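Local coordinates for protein alginate lyase A1-II' (Sphingomonas sp. A1, PDB 2CWS) that probably depolymerises alginate as a polysaccharide lyase of family 7, this chain being the lyase-family part of a longer protein, at residues Lys126-Val138 with His150-Met164. Numbering follows the deposited sequence.
Sequences KAVFQDGQLDMQV and HNYFTGIKLGDLYNM
Asp135 turns its carboxylate away from its own nitrogen (chi1 -179°), and His150 carries its ring beside its own (chi1 -63°), so that carboxylate and imidazole meet just before strand 152-154, the carboxylate on the face that carries Gln133 and Tyr152. His150 ND1 donates an almost straight bond to the syn lone pair of Asp135 OD2 (2.7 Å), the acceptor lying in the ring plane, while Asn151 N reaches Asp135 OD1 at 2.9 Å. Tyr152 lies alongside, its CE2 3.2 Å from Asp135 OD2. Were Asp135 an alanine, His150 ND1 and Asn151 N would probably lose these acceptors, and the imidazole would be freer to turn. The example illustrates how side chains extend an antiparallel pairing: beyond the backbone bonds between Leu134 and Phe153, Asn151 ND2 meets Met136 O at 2.9 Å, nearly head-on. At the other end, Gly155 and Ile156 both face Gly132 in a G1 bulge, and Asp131 OD1 accepts Leu158 N from above the carboxylate plane (2.8 Å). On the face of Leu134 and Phe153, Leu134 CD1 lies 4.1 Å from Met164 CE. Strand 148-154 of the 133-139/148-154 hairpin edges one sheet of the concanavalin-like sandwich, the hairpin's apolar face packed on strands 162-169 and 172-177 of the other.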
loop_
_atom_site.group_PDB
_atom_site.type_symbol
_atom_site.label_atom_id
_atom_site.label_comp_id
_atom_site.label_asym_id
_atom_site.label_seq_id
_atom_site.Cartn_x
_atom_site.Cartn_y
_atom_site.Cartn_z
ATOM N N LYS A 126 -3.205 5.090 -4.996
ATOM C CA LYS A 126 -3.693 3.732 -4.792
ATOM C C LYS A 126 -3.364 2.882 -5.990
ATOM O O LYS A 126 -3.766 3.216 -7.120
ATOM C CB LYS A 126 -5.226 3.708 -4.585
ATOM C CG LYS A 126 -5.660 4.611 -3.417
ATOM C CD LYS A 126 -7.172 4.948 -3.470
ATOM C CE LYS A 126 -7.415 6.003 -4.589
ATOM N NZ LYS A 126 -8.875 6.347 -4.620
ATOM N N ALA A 127 -2.616 1.793 -5.787
ATOM C CA ALA A 127 -2.252 0.880 -6.878
ATOM C C ALA A 127 -3.305 -0.206 -6.919
ATOM O O ALA A 127 -3.294 -1.126 -6.094
ATOM C CB ALA A 127 -0.837 0.360 -6.654
ATOM N N VAL A 128 -4.248 -0.068 -7.857
ATOM C CA VAL A 128 -5.420 -0.937 -7.945
ATOM C C VAL A 128 -5.197 -2.037 -8.957
ATOM O O VAL A 128 -5.068 -1.763 -10.163
ATOM C CB VAL A 128 -6.653 -0.112 -8.349
ATOM C CG1 VAL A 128 -7.883 -1.019 -8.398
ATOM C CG2 VAL A 128 -6.871 1.075 -7.395
ATOM N N PHE A 129 -5.126 -3.279 -8.466
ATOM C CA PHE A 129 -4.888 -4.444 -9.309
ATOM C C PHE A 129 -6.204 -5.069 -9.708
ATOM O O PHE A 129 -7.047 -5.384 -8.871
ATOM C CB PHE A 129 -4.015 -5.471 -8.552
ATOM C CG PHE A 129 -3.791 -6.722 -9.394
ATOM C CD1 PHE A 129 -4.675 -7.784 -9.429
ATOM C CD2 PHE A 129 -2.651 -6.791 -10.172
ATOM C CE1 PHE A 129 -4.477 -8.834 -10.268
ATOM C CE2 PHE A 129 -2.442 -7.866 -11.014
ATOM C CZ PHE A 129 -3.393 -8.903 -11.076
ATOM N N GLN A 130 -6.295 -5.346 -11.031
ATOM C CA GLN A 130 -7.291 -6.261 -11.632
ATOM C C GLN A 130 -6.542 -7.220 -12.539
ATOM O O GLN A 130 -5.419 -6.943 -12.975
ATOM C CB GLN A 130 -8.404 -5.541 -12.350
ATOM C CG GLN A 130 -8.962 -4.545 -11.305
ATOM C CD GLN A 130 -10.303 -4.102 -11.750
ATOM O OE1 GLN A 130 -10.384 -3.127 -12.537
ATOM N NE2 GLN A 130 -11.370 -4.748 -11.296
ATOM N N ASP A 131 -7.191 -8.372 -12.825
ATOM C CA ASP A 131 -6.545 -9.368 -13.692
ATOM C C ASP A 131 -6.537 -8.920 -15.147
ATOM O O ASP A 131 -7.456 -9.184 -15.914
ATOM C CB ASP A 131 -7.288 -10.677 -13.504
ATOM C CG ASP A 131 -6.744 -11.828 -14.335
ATOM O OD1 ASP A 131 -5.668 -11.681 -14.922
ATOM O OD2 ASP A 131 -7.419 -12.878 -14.327
ATOM N N GLY A 132 -5.484 -8.220 -15.515
ATOM C CA GLY A 132 -5.305 -7.685 -16.856
ATOM C C GLY A 132 -4.969 -6.182 -16.887
ATOM O O GLY A 132 -4.589 -5.703 -17.970
ATOM N N GLN A 133 -5.087 -5.481 -15.744
ATOM C CA GLN A 133 -4.737 -4.059 -15.769
ATOM C C GLN A 133 -4.473 -3.627 -14.314
ATOM O O GLN A 133 -5.193 -4.023 -13.393
ATOM C CB GLN A 133 -5.919 -3.295 -16.343
ATOM C CG GLN A 133 -6.041 -1.905 -15.854
ATOM C CD GLN A 133 -7.209 -1.147 -16.407
ATOM O OE1 GLN A 133 -7.191 -0.762 -17.577
ATOM N NE2 GLN A 133 -8.235 -0.943 -15.562
ATOM N N LEU A 134 -3.442 -2.795 -14.162
ATOM C CA LEU A 134 -3.286 -2.091 -12.884
ATOM C C LEU A 134 -3.543 -0.620 -13.132
ATOM O O LEU A 134 -3.155 -0.057 -14.178
ATOM C CB LEU A 134 -1.892 -2.336 -12.308
ATOM C CG LEU A 134 -1.800 -1.801 -10.839
ATOM C CD1 LEU A 134 -1.124 -2.802 -9.932
ATOM C CD2 LEU A 134 -1.089 -0.453 -10.901
ATOM N N ASP A 135 -4.232 0.030 -12.214
ATOM C CA ASP A 135 -4.566 1.443 -12.285
ATOM C C ASP A 135 -3.896 2.136 -11.098
ATOM O O ASP A 135 -4.285 1.887 -9.952
ATOM C CB ASP A 135 -6.075 1.595 -12.224
ATOM C CG ASP A 135 -6.572 3.022 -12.309
ATOM O OD1 ASP A 135 -5.800 3.973 -12.509
ATOM O OD2 ASP A 135 -7.835 3.134 -12.145
ATOM N N MET A 136 -2.887 2.956 -11.373
ATOM C CA MET A 136 -2.304 3.799 -10.322
ATOM C C MET A 136 -3.131 5.055 -10.224
ATOM O O MET A 136 -2.978 5.986 -11.023
ATOM C CB MET A 136 -0.923 4.314 -10.796
ATOM C CG MET A 136 0.100 3.217 -10.593
ATOM S SD MET A 136 0.505 2.915 -8.866
ATOM C CE MET A 136 2.224 2.490 -9.101
ATOM N N GLN A 137 -4.024 5.094 -9.271
ATOM C CA GLN A 137 -4.977 6.193 -9.097
ATOM C C GLN A 137 -4.336 7.247 -8.201
ATOM O O GLN A 137 -3.812 6.924 -7.140
ATOM C CB GLN A 137 -6.257 5.661 -8.429
ATOM C CG GLN A 137 -6.946 4.635 -9.320
ATOM C CD GLN A 137 -8.230 4.029 -8.760
ATOM O OE1 GLN A 137 -8.918 3.234 -9.472
ATOM N NE2 GLN A 137 -8.587 4.305 -7.568
ATOM N N VAL A 138 -4.385 8.495 -8.653
ATOM C CA VAL A 138 -3.843 9.614 -7.850
ATOM C C VAL A 138 -4.978 10.551 -7.535
ATOM O O VAL A 138 -5.643 11.098 -8.451
ATOM C CB VAL A 138 -2.692 10.351 -8.569
ATOM C CG1 VAL A 138 -2.123 11.413 -7.654
ATOM C CG2 VAL A 138 -1.595 9.375 -9.006
ATOM N N HIS A 150 -6.647 8.600 -13.186
ATOM C CA HIS A 150 -6.337 7.194 -13.411
ATOM C C HIS A 150 -5.115 7.079 -14.290
ATOM O O HIS A 150 -4.856 7.928 -15.156
ATOM C CB HIS A 150 -7.550 6.503 -14.072
ATOM C CG HIS A 150 -8.741 6.537 -13.156
ATOM N ND1 HIS A 150 -9.032 5.506 -12.323
ATOM C CD2 HIS A 150 -9.669 7.489 -12.867
ATOM C CE1 HIS A 150 -10.092 5.792 -11.577
ATOM N NE2 HIS A 150 -10.509 7.000 -11.924
ATOM N N ASN A 151 -4.348 6.004 -14.079
ATOM C CA ASN A 151 -3.136 5.737 -14.878
ATOM C C ASN A 151 -3.103 4.235 -15.133
ATOM O O ASN A 151 -2.768 3.447 -14.211
ATOM C CB ASN A 151 -1.865 6.186 -14.151
ATOM C CG ASN A 151 -1.863 7.701 -13.930
ATOM O OD1 ASN A 151 -1.503 8.473 -14.850
ATOM N ND2 ASN A 151 -2.304 8.161 -12.754
ATOM N N TYR A 152 -3.466 3.844 -16.333
ATOM C CA TYR A 152 -3.709 2.427 -16.630
ATOM C C TYR A 152 -2.482 1.750 -17.255
ATOM O O TYR A 152 -1.889 2.316 -18.208
ATOM C CB TYR A 152 -4.875 2.271 -17.626
ATOM C CG TYR A 152 -6.180 2.795 -17.012
ATOM C CD1 TYR A 152 -6.802 3.934 -17.467
ATOM C CD2 TYR A 152 -6.752 2.102 -15.935
ATOM C CE1 TYR A 152 -8.036 4.361 -16.848
ATOM C CE2 TYR A 152 -7.938 2.494 -15.311
ATOM C CZ TYR A 152 -8.545 3.625 -15.790
ATOM O OH TYR A 152 -9.716 4.107 -15.205
ATOM N N PHE A 153 -2.171 0.579 -16.719
ATOM C CA PHE A 153 -1.091 -0.267 -17.218
ATOM C C PHE A 153 -1.755 -1.540 -17.724
ATOM O O PHE A 153 -2.240 -2.370 -16.937
ATOM C CB PHE A 153 -0.074 -0.561 -16.093
ATOM C CG PHE A 153 0.579 0.708 -15.592
ATOM C CD1 PHE A 153 -0.031 1.444 -14.546
ATOM C CD2 PHE A 153 1.734 1.165 -16.172
ATOM C CE1 PHE A 153 0.593 2.638 -14.141
ATOM C CE2 PHE A 153 2.365 2.319 -15.732
ATOM C CZ PHE A 153 1.793 3.039 -14.721
ATOM N N THR A 154 -1.743 -1.684 -19.033
ATOM C CA THR A 154 -2.392 -2.777 -19.725
ATOM C C THR A 154 -1.523 -4.027 -19.760
ATOM O O THR A 154 -0.338 -3.970 -20.127
ATOM C CB THR A 154 -2.697 -2.332 -21.164
ATOM O OG1 THR A 154 -3.572 -1.213 -21.088
ATOM C CG2 THR A 154 -3.353 -3.433 -21.954
ATOM N N GLY A 155 -2.132 -5.188 -19.400
ATOM C CA GLY A 155 -1.547 -6.519 -19.618
ATOM C C GLY A 155 -1.096 -7.193 -18.327
ATOM O O GLY A 155 -0.653 -8.350 -18.372
ATOM N N ILE A 156 -1.224 -6.536 -17.189
ATOM C CA ILE A 156 -0.786 -7.006 -15.850
ATOM C C ILE A 156 -1.786 -8.089 -15.409
ATOM O O ILE A 156 -2.880 -7.688 -14.978
ATOM C CB ILE A 156 -0.700 -5.871 -14.802
ATOM C CG1 ILE A 156 -0.020 -4.543 -15.305
ATOM C CG2 ILE A 156 -0.072 -6.348 -13.529
ATOM C CD1 ILE A 156 1.341 -4.958 -15.816
ATOM N N LYS A 157 -1.493 -9.405 -15.487
ATOM C CA LYS A 157 -2.465 -10.429 -15.197
ATOM C C LYS A 157 -2.230 -11.093 -13.851
ATOM O O LYS A 157 -1.183 -10.988 -13.221
ATOM C CB LYS A 157 -2.482 -11.482 -16.305
ATOM C CG LYS A 157 -3.004 -10.838 -17.587
ATOM C CD LYS A 157 -2.889 -11.723 -18.817
ATOM C CE LYS A 157 -3.469 -10.947 -20.034
ATOM N NZ LYS A 157 -3.309 -11.811 -21.247
ATOM N N LEU A 158 -3.282 -11.795 -13.396
ATOM C CA LEU A 158 -3.163 -12.618 -12.202
ATOM C C LEU A 158 -1.967 -13.538 -12.318
ATOM O O LEU A 158 -1.786 -14.202 -13.303
ATOM C CB LEU A 158 -4.463 -13.454 -12.064
ATOM C CG LEU A 158 -4.652 -14.105 -10.700
ATOM C CD1 LEU A 158 -5.071 -13.064 -9.676
ATOM C CD2 LEU A 158 -5.669 -15.227 -10.804
ATOM N N GLY A 159 -1.132 -13.529 -11.265
ATOM C CA GLY A 159 0.072 -14.364 -11.215
ATOM C C GLY A 159 1.300 -13.767 -11.872
ATOM O O GLY A 159 2.400 -14.275 -11.626
ATOM N N ASP A 160 1.163 -12.717 -12.678
ATOM C CA ASP A 160 2.312 -12.095 -13.295
ATOM C C ASP A 160 3.122 -11.321 -12.247
ATOM O O ASP A 160 2.585 -10.719 -11.356
ATOM C CB ASP A 160 1.910 -11.081 -14.352
ATOM C CG ASP A 160 1.341 -11.677 -15.623
ATOM O OD1 ASP A 160 1.342 -12.926 -15.831
ATOM O OD2 ASP A 160 0.918 -10.825 -16.472
ATOM N N LEU A 161 4.433 -11.280 -12.403
ATOM C CA LEU A 161 5.272 -10.488 -11.520
ATOM C C LEU A 161 5.265 -9.067 -12.036
ATOM O O LEU A 161 5.456 -8.851 -13.256
ATOM C CB LEU A 161 6.716 -11.018 -11.592
ATOM C CG LEU A 161 7.663 -10.301 -10.624
ATOM C CD1 LEU A 161 7.410 -10.924 -9.263
ATOM C CD2 LEU A 161 9.123 -10.369 -11.016
ATOM N N TYR A 162 5.078 -8.111 -11.149
ATOM C CA TYR A 162 5.236 -6.683 -11.481
ATOM C C TYR A 162 6.357 -6.087 -10.634
ATOM O O TYR A 162 6.551 -6.436 -9.468
ATOM C CB TYR A 162 3.947 -5.885 -11.280
ATOM C CG TYR A 162 3.070 -6.285 -10.090
ATOM C CD1 TYR A 162 1.935 -7.032 -10.290
ATOM C CD2 TYR A 162 3.378 -5.884 -8.796
ATOM C CE1 TYR A 162 1.101 -7.400 -9.229
ATOM C CE2 TYR A 162 2.590 -6.247 -7.713
ATOM C CZ TYR A 162 1.446 -7.005 -7.940
ATOM O OH TYR A 162 0.608 -7.426 -6.916
ATOM N N ASN A 163 7.060 -5.166 -11.267
ATOM C CA ASN A 163 8.027 -4.300 -10.628
ATOM C C ASN A 163 7.509 -2.878 -10.509
ATOM O O ASN A 163 7.458 -2.158 -11.507
ATOM C CB ASN A 163 9.317 -4.233 -11.434
ATOM C CG ASN A 163 10.026 -5.566 -11.420
ATOM O OD1 ASN A 163 10.397 -6.043 -10.361
ATOM N ND2 ASN A 163 10.193 -6.204 -12.576
ATOM N N MET A 164 7.115 -2.483 -9.333
ATOM C CA MET A 164 6.398 -1.241 -9.107
ATOM C C MET A 164 7.319 -0.216 -8.463
ATOM O O MET A 164 8.175 -0.579 -7.656
ATOM C CB MET A 164 5.216 -1.528 -8.174
ATOM C CG MET A 164 4.365 -0.314 -7.889
ATOM S SD MET A 164 3.058 -0.676 -6.692
ATOM C CE MET A 164 2.080 -1.865 -7.625
HETATM O O HOH W 1 -5.907 -1.426 -19.787
HETATM O O HOH W 2 -11.083 2.900 -13.278
#